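PDB 3OTT: Two-component system sensor histidine kinase, which probably senses saccharides through this extracellular beta-propeller and beta-sandwich region and relays the signal inside by histidine autophosphorylation and sequence-specific DNA binding. Local coordinates for residues Gly211-Tyr216 with Gln225-His230; Phe473-Ile478 with Leu488-Lys493; Thr639-Asn644 with Asp654-Ile659; Arg64-Val69 with Gly79-Ile84. All coordinates share one frame; numbering follows the deposited sequence. Where two conformers were deposited one is given.

Interaction 1: Gly211-Tyr216 with Gln225-His230; sequences GYLFQY and QTEAFH
Gly211 and Phe229 open a run of backbone hydrogen bonds between two antiparallel strands: Phe229 N donates to Gly211 O at 2.9 Å, and Leu213 N to Glu227 O at 3.1 Å. Leu213 lies opposite a classic beta bulge formed by Thr226 and Glu227. Its O accepts a fairly straight bond from Glu227 N, which approaches on a lone pair, and a weak, bent one from Thr226 N.

One side-chain hydrogen bond runs beside the bulge. Thr226 OG1 gives its proton to Gln215 OE1 (3.0 Å), in the plane of the amide and on a lone pair. Thr226 OG1 lies anti to its own carbonyl carbon (chi1 -48°), which turns the hydroxyl toward the neighbouring strand. An alanine in place of Gln215 is likely to leave that hydroxyl without its acceptor.

Packing divides between the two faces. On one, Gln225 lies against two rings: its CG is 3.6 Å from Phe214 CE2, and its CD approaches Tyr212 CE2 to 3.4 Å, amide and tyrosine ring 64° apart. Gln225 NE2 bonds to the backbone O of Pro183, and Tyr212 OH to the backbone N of His185. On the other face, Leu213 CB and Glu227 CB touch at 4.0 Å, the two side chains running the same way. Pairing of strands 212-217 and 222-229 by a bulged hairpin makes up the outer half of a four-stranded blade of the beta-propeller.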
loop_
_atom_site.group_PDB
_atom_site.type_symbol
_atom_site.label_atom_id
_atom_site.label_comp_id
_atom_site.label_asym_id
_atom_site.label_seq_id
_atom_site.Cartn_x
_atom_site.Cartn_y
_atom_site.Cartn_z
ATOM N N GLY B 211 32.966 -17.931 -13.324
ATOM C CA GLY B 211 33.438 -19.004 -12.465
ATOM C C GLY B 211 32.661 -19.247 -11.172
ATOM O O GLY B 211 32.817 -20.288 -10.555
ATOM N N TYR B 212 31.853 -18.296 -10.741
ATOM C CA TYR B 212 31.250 -18.377 -9.428
ATOM C C TYR B 212 29.957 -17.636 -9.445
ATOM O O TYR B 212 29.800 -16.661 -10.185
ATOM C CB TYR B 212 32.120 -17.655 -8.403
ATOM C CG TYR B 212 33.460 -18.258 -8.173
ATOM C CD1 TYR B 212 34.562 -17.854 -8.916
ATOM C CD2 TYR B 212 33.629 -19.248 -7.189
ATOM C CE1 TYR B 212 35.829 -18.431 -8.704
ATOM C CE2 TYR B 212 34.900 -19.797 -6.947
ATOM C CZ TYR B 212 35.978 -19.407 -7.714
ATOM O OH TYR B 212 37.224 -19.949 -7.430
ATOM N N LEU B 213 29.078 -18.082 -8.573
ATOM C CA LEU B 213 27.888 -17.403 -8.173
ATOM C C LEU B 213 28.032 -17.114 -6.617
ATOM O O LEU B 213 28.266 -18.060 -5.829
ATOM C CB LEU B 213 26.706 -18.349 -8.380
ATOM C CG LEU B 213 25.319 -17.789 -8.061
ATOM C CD1 LEU B 213 25.051 -16.453 -8.806
ATOM C CD2 LEU B 213 24.226 -18.833 -8.346
ATOM N N PHE B 214 27.949 -15.844 -6.221
ATOM C CA PHE B 214 28.052 -15.419 -4.819
ATOM C C PHE B 214 26.733 -14.960 -4.298
ATOM O O PHE B 214 25.918 -14.408 -5.053
ATOM C CB PHE B 214 29.023 -14.288 -4.671
ATOM C CG PHE B 214 30.441 -14.653 -5.034
ATOM C CD1 PHE B 214 30.923 -14.428 -6.306
ATOM C CD2 PHE B 214 31.321 -15.195 -4.054
ATOM C CE1 PHE B 214 32.319 -14.760 -6.633
ATOM C CE2 PHE B 214 32.664 -15.527 -4.359
ATOM C CZ PHE B 214 33.159 -15.312 -5.684
ATOM N N GLN B 215 26.530 -15.130 -2.997
ATOM C CA GLN B 215 25.530 -14.355 -2.302
ATOM C C GLN B 215 26.226 -13.437 -1.328
ATOM O O GLN B 215 27.011 -13.896 -0.510
ATOM C CB GLN B 215 24.674 -15.270 -1.485
ATOM C CG GLN B 215 23.652 -15.971 -2.264
ATOM C CD GLN B 215 22.927 -16.997 -1.424
ATOM O OE1 GLN B 215 23.434 -18.115 -1.196
ATOM N NE2 GLN B 215 21.722 -16.636 -0.970
ATOM N N TYR B 216 25.889 -12.150 -1.348
ATOM C CA TYR B 216 26.400 -11.187 -0.348
ATOM C C TYR B 216 25.241 -10.786 0.548
ATOM O O TYR B 216 24.143 -10.561 0.065
ATOM C CB TYR B 216 26.988 -10.004 -1.072
ATOM C CG TYR B 216 27.221 -8.769 -0.224
ATOM C CD1 TYR B 216 28.271 -8.740 0.697
ATOM C CD2 TYR B 216 26.419 -7.650 -0.332
ATOM C CE1 TYR B 216 28.542 -7.663 1.475
ATOM C CE2 TYR B 216 26.670 -6.533 0.519
ATOM C CZ TYR B 216 27.781 -6.569 1.417
ATOM O OH TYR B 216 28.167 -5.528 2.248
ATOM N N GLN B 225 30.256 -18.366 -1.320
ATOM C CA GLN B 225 30.534 -18.947 -2.629
ATOM C C GLN B 225 29.513 -20.041 -2.823
ATOM O O GLN B 225 29.761 -21.201 -2.461
ATOM C CB GLN B 225 31.922 -19.557 -2.631
ATOM C CG GLN B 225 32.837 -19.096 -3.683
ATOM C CD GLN B 225 34.142 -19.875 -3.606
ATOM O OE1 GLN B 225 34.172 -21.105 -3.853
ATOM N NE2 GLN B 225 35.220 -19.186 -3.193
ATOM N N THR B 226 28.357 -19.670 -3.355
ATOM C CA THR B 226 27.256 -20.596 -3.528
ATOM C C THR B 226 27.461 -21.666 -4.617
ATOM O O THR B 226 27.006 -22.789 -4.447
ATOM C CB THR B 226 25.956 -19.840 -3.834
ATOM O OG1 THR B 226 25.800 -18.763 -2.889
ATOM C CG2 THR B 226 24.755 -20.796 -3.797
ATOM N N GLU B 227 28.090 -21.318 -5.737
ATOM C CA GLU B 227 28.377 -22.292 -6.781
ATOM C C GLU B 227 29.737 -21.939 -7.418
ATOM O O GLU B 227 30.136 -20.780 -7.434
ATOM C CB GLU B 227 27.303 -22.283 -7.878
ATOM C CG GLU B 227 25.873 -22.448 -7.412
ATOM C CD GLU B 227 25.602 -23.829 -6.780
ATOM O OE1 GLU B 227 26.343 -24.807 -7.072
ATOM O OE2 GLU B 227 24.642 -23.928 -5.978
ATOM N N ALA B 228 30.449 -22.954 -7.906
ATOM C CA ALA B 228 31.727 -22.795 -8.575
ATOM C C ALA B 228 31.602 -23.622 -9.851
ATOM O O ALA B 228 31.355 -24.820 -9.805
ATOM C CB ALA B 228 32.899 -23.280 -7.659
ATOM N N PHE B 229 31.643 -22.948 -10.993
ATOM C CA PHE B 229 31.368 -23.571 -12.272
ATOM C C PHE B 229 32.521 -23.142 -13.149
ATOM O O PHE B 229 32.383 -22.170 -13.908
ATOM C CB PHE B 229 30.135 -22.924 -12.894
ATOM C CG PHE B 229 28.818 -23.223 -12.201
ATOM C CD1 PHE B 229 28.592 -24.417 -11.513
ATOM C CD2 PHE B 229 27.760 -22.340 -12.335
ATOM C CE1 PHE B 229 27.340 -24.702 -10.913
ATOM C CE2 PHE B 229 26.503 -22.616 -11.741
ATOM C CZ PHE B 229 26.306 -23.811 -11.023
ATOM N N HIS B 230 33.650 -23.805 -13.041
ATOM C CA HIS B 230 34.841 -23.497 -13.853
ATOM C C HIS B 230 34.559 -23.455 -15.358
ATOM O O HIS B 230 33.735 -24.263 -15.857
ATOM C CB HIS B 230 35.848 -24.596 -13.605
ATOM C CG HIS B 230 37.142 -24.394 -14.299
ATOM N ND1 HIS B 230 37.757 -25.400 -15.013
ATOM C CD2 HIS B 230 37.945 -23.304 -14.397
ATOM C CE1 HIS B 230 38.894 -24.942 -15.507
ATOM N NE2 HIS B 230 39.028 -23.674 -15.149
#

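Interaction 2: Phe473-Ile478 with Leu488-Lys493; sequences FINQII and LLYNNK
Asn475 and Leu488 meet through both backbone and side chain. Asn475 N donates to Leu488 O at 2.8 Å, and the same oxygen takes a long, weak bond from Gln476 N, so one carbonyl faces two successive residues of the other strand. This is a classic beta bulge. Leu488 N returns a nearly straight bond to Gln476 O, 2.8 Å long, and at the other end Tyr490 N reaches Phe473 O, also at 2.8 Å.

The side chains follow this shifted register. Leu488 has CG anti to its backbone N (chi1 -178°), which directs CD1 toward Asn475 CB; the two are modelled closer than normal packing allows, so their exact placing is doubtful. The side chain of Leu488 also lies alongside Gln476, whose OE1 is 3.8 Å from Leu488 CG. Asn475 OD1 is 3.4 Å from Tyr490 CB; amide and ring planes are 13° apart, although the amide oxygen approaches the ring obliquely. On the face carrying Ile474 and Leu489, the two side chains lie side by side, Ile474 CG1 to Leu489 CD2 at 4.0 Å.

Further out, Tyr521 and Tyr423 touch Gln476, and Pro519 touches Leu488, so the hairpin of strands 474-479 and 485-489 is set between strands of the adjoining propeller blades. At the edge of the contact, Phe473 packs on Glu98 and Tyr490 on Ser130 of the second subunit.

Across the contact the polar grip comes from main-chain amides and carbonyls, while the side chains contribute mainly van der Waals packing; the pairing therefore depends chiefly on backbone course and on side-chain shape.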
loop_
_atom_site.group_PDB
_atom_site.type_symbol
_atom_site.label_atom_id
_atom_site.label_comp_id
_atom_site.label_asym_id
_atom_site.label_seq_id
_atom_site.Cartn_x
_atom_site.Cartn_y
_atom_site.Cartn_z
ATOM N N PHE B 473 -25.516 -21.194 22.137
ATOM C CA PHE B 473 -24.541 -20.853 21.092
ATOM C C PHE B 473 -24.848 -21.544 19.783
ATOM O O PHE B 473 -24.544 -22.747 19.560
ATOM C CB PHE B 473 -23.104 -21.142 21.517
ATOM C CG PHE B 473 -22.922 -21.088 22.997
ATOM C CD1 PHE B 473 -22.401 -19.934 23.608
ATOM C CD2 PHE B 473 -23.347 -22.162 23.800
ATOM C CE1 PHE B 473 -22.261 -19.856 24.994
ATOM C CE2 PHE B 473 -23.225 -22.106 25.185
ATOM C CZ PHE B 473 -22.666 -20.947 25.790
ATOM N N ILE B 474 -25.415 -20.747 18.905
ATOM C CA ILE B 474 -25.906 -21.282 17.647
ATOM C C ILE B 474 -25.074 -20.776 16.465
ATOM O O ILE B 474 -24.922 -19.571 16.286
ATOM C CB ILE B 474 -27.397 -21.032 17.528
ATOM C CG1 ILE B 474 -28.129 -21.951 18.517
ATOM C CG2 ILE B 474 -27.906 -21.567 16.223
ATOM C CD1 ILE B 474 -28.475 -21.437 19.753
ATOM N N ASN B 475 -24.487 -21.693 15.703
ATOM C CA ASN B 475 -23.631 -21.331 14.583
ATOM C C ASN B 475 -24.379 -21.025 13.292
ATOM O O ASN B 475 -24.059 -20.045 12.678
ATOM C CB ASN B 475 -22.500 -22.361 14.318
ATOM C CG ASN B 475 -21.227 -22.178 15.255
ATOM O OD1 ASN B 475 -21.331 -21.927 16.458
ATOM N ND2 ASN B 475 -20.033 -22.364 14.671
ATOM N N GLN B 476 -25.283 -21.902 12.841
ATOM C CA GLN B 476 -25.973 -21.835 11.523
ATOM C C GLN B 476 -27.382 -22.448 11.638
ATOM O O GLN B 476 -27.595 -23.464 12.326
ATOM C CB GLN B 476 -25.281 -22.691 10.460
ATOM C CG GLN B 476 -24.037 -22.125 9.839
ATOM C CD GLN B 476 -22.954 -23.180 9.637
ATOM O OE1 GLN B 476 -22.460 -23.757 10.593
ATOM N NE2 GLN B 476 -22.580 -23.415 8.414
ATOM N N ILE B 477 -28.326 -21.831 10.951
ATOM C CA ILE B 477 -29.699 -22.272 10.972
ATOM C C ILE B 477 -30.072 -22.348 9.490
ATOM O O ILE B 477 -29.820 -21.398 8.771
ATOM C CB ILE B 477 -30.611 -21.317 11.792
ATOM C CG1 ILE B 477 -30.389 -19.831 11.401
ATOM C CG2 ILE B 477 -30.338 -21.450 13.295
ATOM C CD1 ILE B 477 -31.280 -18.793 12.115
ATOM N N ILE B 478 -30.647 -23.472 9.041
ATOM C CA ILE B 478 -30.963 -23.694 7.626
ATOM C C ILE B 478 -32.390 -24.272 7.386
ATOM O O ILE B 478 -32.754 -25.309 7.969
ATOM C CB ILE B 478 -29.847 -24.551 6.957
ATOM C CG1 ILE B 478 -28.470 -23.965 7.360
ATOM C CG2 ILE B 478 -30.054 -24.629 5.421
ATOM C CD1 ILE B 478 -27.401 -23.977 6.376
ATOM N N LEU B 488 -27.383 -25.817 13.743
ATOM C CA LEU B 488 -26.055 -26.244 14.174
ATOM C C LEU B 488 -25.654 -25.447 15.451
ATOM O O LEU B 488 -25.645 -24.208 15.430
ATOM C CB LEU B 488 -25.096 -26.032 13.005
ATOM C CG LEU B 488 -23.604 -26.428 13.079
ATOM C CD1 LEU B 488 -22.922 -25.564 14.104
ATOM C CD2 LEU B 488 -23.302 -27.945 13.401
ATOM N N LEU B 489 -25.418 -26.155 16.567
ATOM C CA LEU B 489 -24.937 -25.554 17.827
ATOM C C LEU B 489 -23.428 -25.745 18.032
ATOM O O LEU B 489 -22.872 -26.691 17.566
ATOM C CB LEU B 489 -25.716 -26.072 19.066
ATOM C CG LEU B 489 -27.250 -25.926 18.894
ATOM C CD1 LEU B 489 -27.873 -27.173 18.217
ATOM C CD2 LEU B 489 -27.948 -25.595 20.152
ATOM N N TYR B 490 -22.779 -24.821 18.726
ATOM C CA TYR B 490 -21.332 -24.888 18.941
ATOM C C TYR B 490 -21.035 -26.030 19.938
ATOM O O TYR B 490 -21.675 -26.134 21.011
ATOM C CB TYR B 490 -20.829 -23.528 19.443
ATOM C CG TYR B 490 -19.352 -23.474 19.855
ATOM C CD1 TYR B 490 -18.326 -23.442 18.883
ATOM C CD2 TYR B 490 -18.968 -23.451 21.224
ATOM C CE1 TYR B 490 -16.964 -23.386 19.243
ATOM C CE2 TYR B 490 -17.579 -23.397 21.604
ATOM C CZ TYR B 490 -16.594 -23.348 20.594
ATOM O OH TYR B 490 -15.243 -23.298 20.925
ATOM N N ASN B 491 -20.078 -26.883 19.583
ATOM C CA ASN B 491 -19.595 -27.985 20.489
ATOM C C ASN B 491 -20.706 -28.682 21.309
ATOM O O ASN B 491 -20.735 -28.655 22.529
ATOM C CB ASN B 491 -18.390 -27.553 21.373
ATOM C CG ASN B 491 -17.616 -28.777 21.965
ATOM O OD1 ASN B 491 -17.385 -29.789 21.266
ATOM N ND2 ASN B 491 -17.251 -28.697 23.257
ATOM N N ASN B 492 -21.623 -29.300 20.572
ATOM C CA ASN B 492 -22.833 -29.938 21.092
ATOM C C ASN B 492 -22.922 -31.353 20.490
ATOM O O ASN B 492 -21.975 -31.818 19.859
ATOM C CB ASN B 492 -24.052 -29.115 20.648
ATOM C CG ASN B 492 -25.254 -29.250 21.613
ATOM O OD1 ASN B 492 -25.957 -30.257 21.620
ATOM N ND2 ASN B 492 -25.481 -28.218 22.408
ATOM N N LYS B 493 -24.057 -32.009 20.636
ATOM C CA LYS B 493 -24.224 -33.379 20.121
ATOM C C LYS B 493 -25.442 -33.373 19.188
ATOM O O LYS B 493 -26.500 -32.916 19.570
ATOM C CB LYS B 493 -24.430 -34.395 21.294
ATOM C CG LYS B 493 -23.393 -34.255 22.474
ATOM C CD LYS B 493 -23.293 -35.459 23.484
ATOM C CE LYS B 493 -24.565 -35.673 24.347
ATOM N NZ LYS B 493 -24.436 -35.331 25.854
#

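Interaction 3: Thr639-Asn644 with Asp654-Ile659; sequences TALYIN and DDVPNI
Strand residues Thr639-Ile643 and the loop Val656-Ile659 run in roughly opposed directions, 146° apart, and no hydrogen bond joins them; the nearest alpha carbons, Leu641 CA and Ile659 CA, are 6.4 Å apart. What holds the two together is apolar packing. Ile659 contributes most, with its CG2 methyl pressed over the strand backbone 3.7 Å from Ala640 N. That methyl sits between the backbone N and the carbonyl carbon of Ile659, while CG1 lies anti to the N (chi1 -166°) and meets Leu641 CB at 4.2 Å. One branched side chain thus covers both the main chain and the root of the leucine.

Strand 637-643 lies in a four-stranded antiparallel sheet of the beta-sandwich near the C-terminal end of this extracellular region, and the loop crosses one face of it on the way to strand 664-667 of the second sheet. Ile665 of that strand and Phe676 of strand 674-679 also touch Leu641.

Farther along, Val656 spreads its two methyls over two strand residues. CG2 meets Ile643 CD1 tip to tip at 4.0 Å, and CG1 comes within 4.2 Å of Leu641 CD2. The preceding Asp655 bridges through its carboxylate to Arg653 and Lys668.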
loop_
_atom_site.group_PDB
_atom_site.type_symbol
_atom_site.label_atom_id
_atom_site.label_comp_id
_atom_site.label_asym_id
_atom_site.label_seq_id
_atom_site.Cartn_x
_atom_site.Cartn_y
_atom_site.Cartn_z
ATOM N N THR B 639 -2.799 -4.459 -32.431
ATOM C CA THR B 639 -1.336 -4.401 -32.349
ATOM C C THR B 639 -0.711 -4.142 -33.701
ATOM O O THR B 639 0.525 -3.935 -33.806
ATOM C CB THR B 639 -0.750 -5.709 -31.699
ATOM O OG1 THR B 639 -1.231 -6.845 -32.406
ATOM C CG2 THR B 639 -1.291 -5.890 -30.284
ATOM N N ALA B 640 -1.538 -4.148 -34.755
ATOM C CA ALA B 640 -1.026 -3.790 -36.095
ATOM C C ALA B 640 -2.102 -3.339 -37.073
ATOM O O ALA B 640 -3.180 -3.888 -37.128
ATOM C CB ALA B 640 -0.259 -4.951 -36.680
ATOM N N LEU B 641 -1.770 -2.341 -37.886
ATOM C CA LEU B 641 -2.652 -1.921 -38.952
ATOM C C LEU B 641 -1.931 -2.115 -40.296
ATOM O O LEU B 641 -0.809 -1.661 -40.456
ATOM C CB LEU B 641 -3.016 -0.438 -38.776
ATOM C CG LEU B 641 -3.826 0.234 -39.911
ATOM C CD1 LEU B 641 -5.200 -0.382 -40.034
ATOM C CD2 LEU B 641 -3.971 1.698 -39.658
ATOM N N TYR B 642 -2.576 -2.801 -41.243
ATOM C CA TYR B 642 -2.086 -2.918 -42.605
ATOM C C TYR B 642 -3.018 -2.201 -43.568
ATOM O O TYR B 642 -4.269 -2.251 -43.429
ATOM C CB TYR B 642 -2.020 -4.382 -43.034
ATOM C CG TYR B 642 -1.067 -5.266 -42.255
ATOM C CD1 TYR B 642 -1.402 -5.686 -40.972
ATOM C CD2 TYR B 642 0.134 -5.702 -42.811
ATOM C CE1 TYR B 642 -0.548 -6.506 -40.229
ATOM C CE2 TYR B 642 1.025 -6.571 -42.076
ATOM C CZ TYR B 642 0.639 -6.947 -40.776
ATOM O OH TYR B 642 1.384 -7.741 -39.974
ATOM N N ILE B 643 -2.404 -1.536 -44.540
ATOM C CA ILE B 643 -3.111 -0.927 -45.649
ATOM C C ILE B 643 -2.487 -1.530 -46.903
ATOM O O ILE B 643 -1.246 -1.566 -47.042
ATOM C CB ILE B 643 -2.938 0.599 -45.652
ATOM C CG1 ILE B 643 -3.683 1.211 -44.467
ATOM C CG2 ILE B 643 -3.355 1.203 -47.037
ATOM C CD1 ILE B 643 -3.117 2.519 -44.010
ATOM N N ASN B 644 -3.342 -2.059 -47.786
ATOM C CA ASN B 644 -2.880 -2.783 -48.967
ATOM C C ASN B 644 -1.843 -3.774 -48.579
ATOM O O ASN B 644 -0.866 -3.988 -49.299
ATOM C CB ASN B 644 -2.314 -1.837 -50.034
ATOM C CG ASN B 644 -3.329 -0.829 -50.476
ATOM O OD1 ASN B 644 -4.492 -1.177 -50.723
ATOM N ND2 ASN B 644 -2.939 0.424 -50.514
ATOM N N ASP B 654 3.326 9.544 -42.242
ATOM C CA ASP B 654 2.694 10.784 -41.764
ATOM C C ASP B 654 1.233 10.659 -41.337
ATOM O O ASP B 654 0.771 11.368 -40.438
ATOM C CB ASP B 654 2.701 11.824 -42.915
ATOM C CG ASP B 654 4.069 12.367 -43.176
ATOM O OD1 ASP B 654 5.035 11.773 -42.624
ATOM O OD2 ASP B 654 4.188 13.386 -43.907
ATOM N N ASP B 655 0.498 9.792 -42.004
ATOM C CA ASP B 655 -0.952 9.924 -42.004
ATOM C C ASP B 655 -1.650 8.822 -41.220
ATOM O O ASP B 655 -2.842 8.553 -41.404
ATOM C CB ASP B 655 -1.469 10.012 -43.455
ATOM C CG ASP B 655 -1.017 8.824 -44.336
ATOM O OD1 ASP B 655 0.086 8.255 -44.107
ATOM O OD2 ASP B 655 -1.760 8.468 -45.282
ATOM N N VAL B 656 -0.909 8.177 -40.334
ATOM C CA VAL B 656 -1.466 7.037 -39.659
ATOM C C VAL B 656 -1.137 7.114 -38.177
ATOM O O VAL B 656 -0.034 7.470 -37.837
ATOM C CB VAL B 656 -0.978 5.720 -40.340
ATOM C CG1 VAL B 656 -0.941 4.628 -39.391
ATOM C CG2 VAL B 656 -1.910 5.358 -41.435
ATOM N N PRO B 657 -2.098 6.806 -37.289
ATOM C CA PRO B 657 -1.748 6.929 -35.853
ATOM C C PRO B 657 -1.293 5.559 -35.296
ATOM O O PRO B 657 -1.194 4.591 -36.058
ATOM C CB PRO B 657 -3.065 7.408 -35.213
ATOM C CG PRO B 657 -4.130 6.664 -36.067
ATOM C CD PRO B 657 -3.535 6.543 -37.497
ATOM N N ASN B 658 -0.912 5.529 -34.007
ATOM C CA ASN B 658 -0.628 4.273 -33.316
ATOM C C ASN B 658 -1.916 3.593 -33.004
ATOM O O ASN B 658 -2.679 4.027 -32.112
ATOM C CB ASN B 658 0.191 4.445 -32.032
ATOM C CG ASN B 658 0.831 3.079 -31.568
ATOM O OD1 ASN B 658 0.370 2.007 -31.956
ATOM N ND2 ASN B 658 1.878 3.141 -30.796
ATOM N N ILE B 659 -2.125 2.489 -33.726
ATOM C CA ILE B 659 -3.360 1.719 -33.711
ATOM C C ILE B 659 -3.688 1.231 -32.298
ATOM O O ILE B 659 -4.859 1.112 -31.941
ATOM C CB ILE B 659 -3.300 0.548 -34.733
ATOM C CG1 ILE B 659 -4.686 -0.057 -34.984
ATOM C CG2 ILE B 659 -2.323 -0.597 -34.278
ATOM C CD1 ILE B 659 -5.670 0.899 -35.606
#

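Interaction 4: Arg64-Val69 with Gly79-Ile84; sequences RIYCGV and GTDNGI
Tyr66 OH donates to Asp81 OD1 at 2.7 Å, on the syn lone pair of the carboxylate oxygen, with ring and carboxylate planes 40° apart. The tyrosine comes in edge-on: Thr80 CA lies near the plane of its ring, 3.8 Å from Tyr66 CD2. Tyr66 CG stands anti to its carbonyl carbon (chi1 -63°), carrying the ring alongside Thr80 to the aspartate. A phenylalanine in place of Tyr66 would probably fill much the same space but leave Asp81 OD1 without this donor.

Two backbone bonds also pair the segments, Tyr66 N to Gly79 O at 2.8 Å and Gly79 N to Cys67 O at 2.9 Å. At Gly79 a side chain would run into Cys67 SG. These residues lie at one end of the hairpin of strands 67-71 and 75-79, the first two of a four-stranded propeller blade, just where the chain turns toward strand 84-88. Within that turn Thr80 OG1 accepts from Gly83 N at 3.0 Å, an ST motif.

A water links the two backbones, donating to Arg64 O at 2.7 Å and accepting from Asp81 N. Elsewhere, Thr80 CG2 touches Ile65 CD1 at 4.1 Å. Outside the segments, Arg106 makes a cation-pi contact with Tyr66.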
loop_
_atom_site.group_PDB
_atom_site.type_symbol
_atom_site.label_atom_id
_atom_site.label_comp_id
_atom_site.label_asym_id
_atom_site.label_seq_id
_atom_site.Cartn_x
_atom_site.Cartn_y
_atom_site.Cartn_z
ATOM N N ARG B 64 22.343 -2.835 -32.256
ATOM C CA ARG B 64 22.237 -3.788 -31.174
ATOM C C ARG B 64 21.831 -3.077 -29.880
ATOM O O ARG B 64 22.366 -2.027 -29.543
ATOM C CB ARG B 64 23.542 -4.584 -31.008
ATOM C CG ARG B 64 23.553 -5.557 -29.825
ATOM C CD ARG B 64 24.881 -6.359 -29.699
ATOM N NE ARG B 64 24.626 -7.771 -29.392
ATOM C CZ ARG B 64 25.229 -8.798 -30.007
ATOM N NH1 ARG B 64 26.192 -8.605 -30.933
ATOM N NH2 ARG B 64 24.891 -10.023 -29.673
ATOM N N ILE B 65 20.901 -3.682 -29.151
ATOM C CA ILE B 65 20.434 -3.167 -27.901
ATOM C C ILE B 65 21.068 -3.992 -26.768
ATOM O O ILE B 65 21.032 -5.221 -26.807
ATOM C CB ILE B 65 18.903 -3.365 -27.790
ATOM C CG1 ILE B 65 18.171 -2.877 -29.055
ATOM C CG2 ILE B 65 18.302 -2.685 -26.505
ATOM C CD1 ILE B 65 18.309 -1.409 -29.291
ATOM N N TYR B 66 21.608 -3.349 -25.739
ATOM C CA TYR B 66 22.250 -4.142 -24.666
ATOM C C TYR B 66 21.437 -4.227 -23.404
ATOM O O TYR B 66 21.651 -5.132 -22.597
ATOM C CB TYR B 66 23.626 -3.581 -24.357
ATOM C CG TYR B 66 24.564 -3.674 -25.541
ATOM C CD1 TYR B 66 25.375 -4.815 -25.729
ATOM C CD2 TYR B 66 24.671 -2.594 -26.456
ATOM C CE1 TYR B 66 26.262 -4.912 -26.824
ATOM C CE2 TYR B 66 25.566 -2.681 -27.609
ATOM C CZ TYR B 66 26.336 -3.852 -27.769
ATOM O OH TYR B 66 27.206 -3.937 -28.816
ATOM N N CYS B 67 20.524 -3.275 -23.220
ATOM C CA CYS B 67 19.793 -3.154 -21.987
ATOM C C CYS B 67 18.716 -2.116 -22.248
ATOM O O CYS B 67 18.807 -1.398 -23.242
ATOM C CB CYS B 67 20.713 -2.661 -20.865
ATOM S SG CYS B 67 21.304 -0.977 -21.120
ATOM N N GLY B 68 17.730 -2.048 -21.362
ATOM C CA GLY B 68 16.680 -1.054 -21.458
ATOM C C GLY B 68 15.980 -0.842 -20.144
ATOM O O GLY B 68 16.027 -1.706 -19.303
ATOM N N VAL B 69 15.357 0.326 -19.967
ATOM C CA VAL B 69 14.384 0.552 -18.923
ATOM C C VAL B 69 13.254 1.418 -19.459
ATOM O O VAL B 69 13.457 2.161 -20.412
ATOM C CB VAL B 69 14.937 1.313 -17.671
ATOM C CG1 VAL B 69 15.763 0.422 -16.876
ATOM C CG2 VAL B 69 15.658 2.586 -18.045
ATOM N N GLY B 79 20.214 0.890 -24.219
ATOM C CA GLY B 79 21.626 1.112 -24.418
ATOM C C GLY B 79 22.143 0.514 -25.700
ATOM O O GLY B 79 21.766 -0.589 -26.031
ATOM N N THR B 80 23.031 1.225 -26.404
ATOM C CA THR B 80 23.545 0.836 -27.746
ATOM C C THR B 80 25.036 1.230 -27.802
ATOM O O THR B 80 25.520 1.848 -26.855
ATOM C CB THR B 80 22.807 1.603 -28.915
ATOM O OG1 THR B 80 23.096 2.990 -28.829
ATOM C CG2 THR B 80 21.266 1.459 -28.876
ATOM N N ASP B 81 25.725 0.886 -28.892
ATOM C CA ASP B 81 27.072 1.391 -29.232
ATOM C C ASP B 81 27.118 2.922 -29.279
ATOM O O ASP B 81 28.102 3.558 -28.878
ATOM C CB ASP B 81 27.458 0.863 -30.633
ATOM C CG ASP B 81 27.518 -0.696 -30.694
ATOM O OD1 ASP B 81 27.506 -1.379 -29.622
ATOM O OD2 ASP B 81 27.600 -1.252 -31.818
ATOM N N ASN B 82 26.057 3.532 -29.791
ATOM C CA ASN B 82 26.089 4.970 -29.915
ATOM C C ASN B 82 25.568 5.708 -28.671
ATOM O O ASN B 82 25.735 6.916 -28.525
ATOM C CB ASN B 82 25.401 5.470 -31.156
ATOM C CG ASN B 82 25.647 6.959 -31.366
ATOM O OD1 ASN B 82 24.693 7.737 -31.502
ATOM N ND2 ASN B 82 26.931 7.374 -31.358
ATOM N N GLY B 83 25.000 4.981 -27.736
ATOM C CA GLY B 83 24.665 5.639 -26.505
ATOM C C GLY B 83 23.359 5.118 -26.000
ATOM O O GLY B 83 23.259 3.998 -25.476
ATOM N N ILE B 84 22.363 5.959 -26.139
ATOM C CA ILE B 84 21.051 5.636 -25.683
ATOM C C ILE B 84 20.078 5.991 -26.746
ATOM O O ILE B 84 20.023 7.104 -27.197
ATOM C CB ILE B 84 20.707 6.364 -24.389
ATOM C CG1 ILE B 84 21.579 5.804 -23.269
ATOM C CG2 ILE B 84 19.197 6.250 -24.094
ATOM C CD1 ILE B 84 21.239 6.292 -21.929
HETATM O O HOH W 1 24.428 -0.880 -30.882
#

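In the fold
From the N terminus, interaction 4 comes first and closes a short loop around the tight turn between strands 67-71 and 75-79. Interaction 1 follows, about 28 Å away between centres, closing the hairpin of strands 212-217 and 222-229. Interaction 2 closes that of strands 474-479 and 485-489, about 60 Å from interaction 1 between centres, on the far side of the chain's centre from interactions 3 and 4. Interaction 3 is last, fastening a loop over a sheet of the C-terminal sandwich, its centre about 27 Å from that of interaction 4. All four are in series; none nests or crosses. Interactions 4 and 1 lie in blades of the first propeller, interaction 2 in a blade of the second.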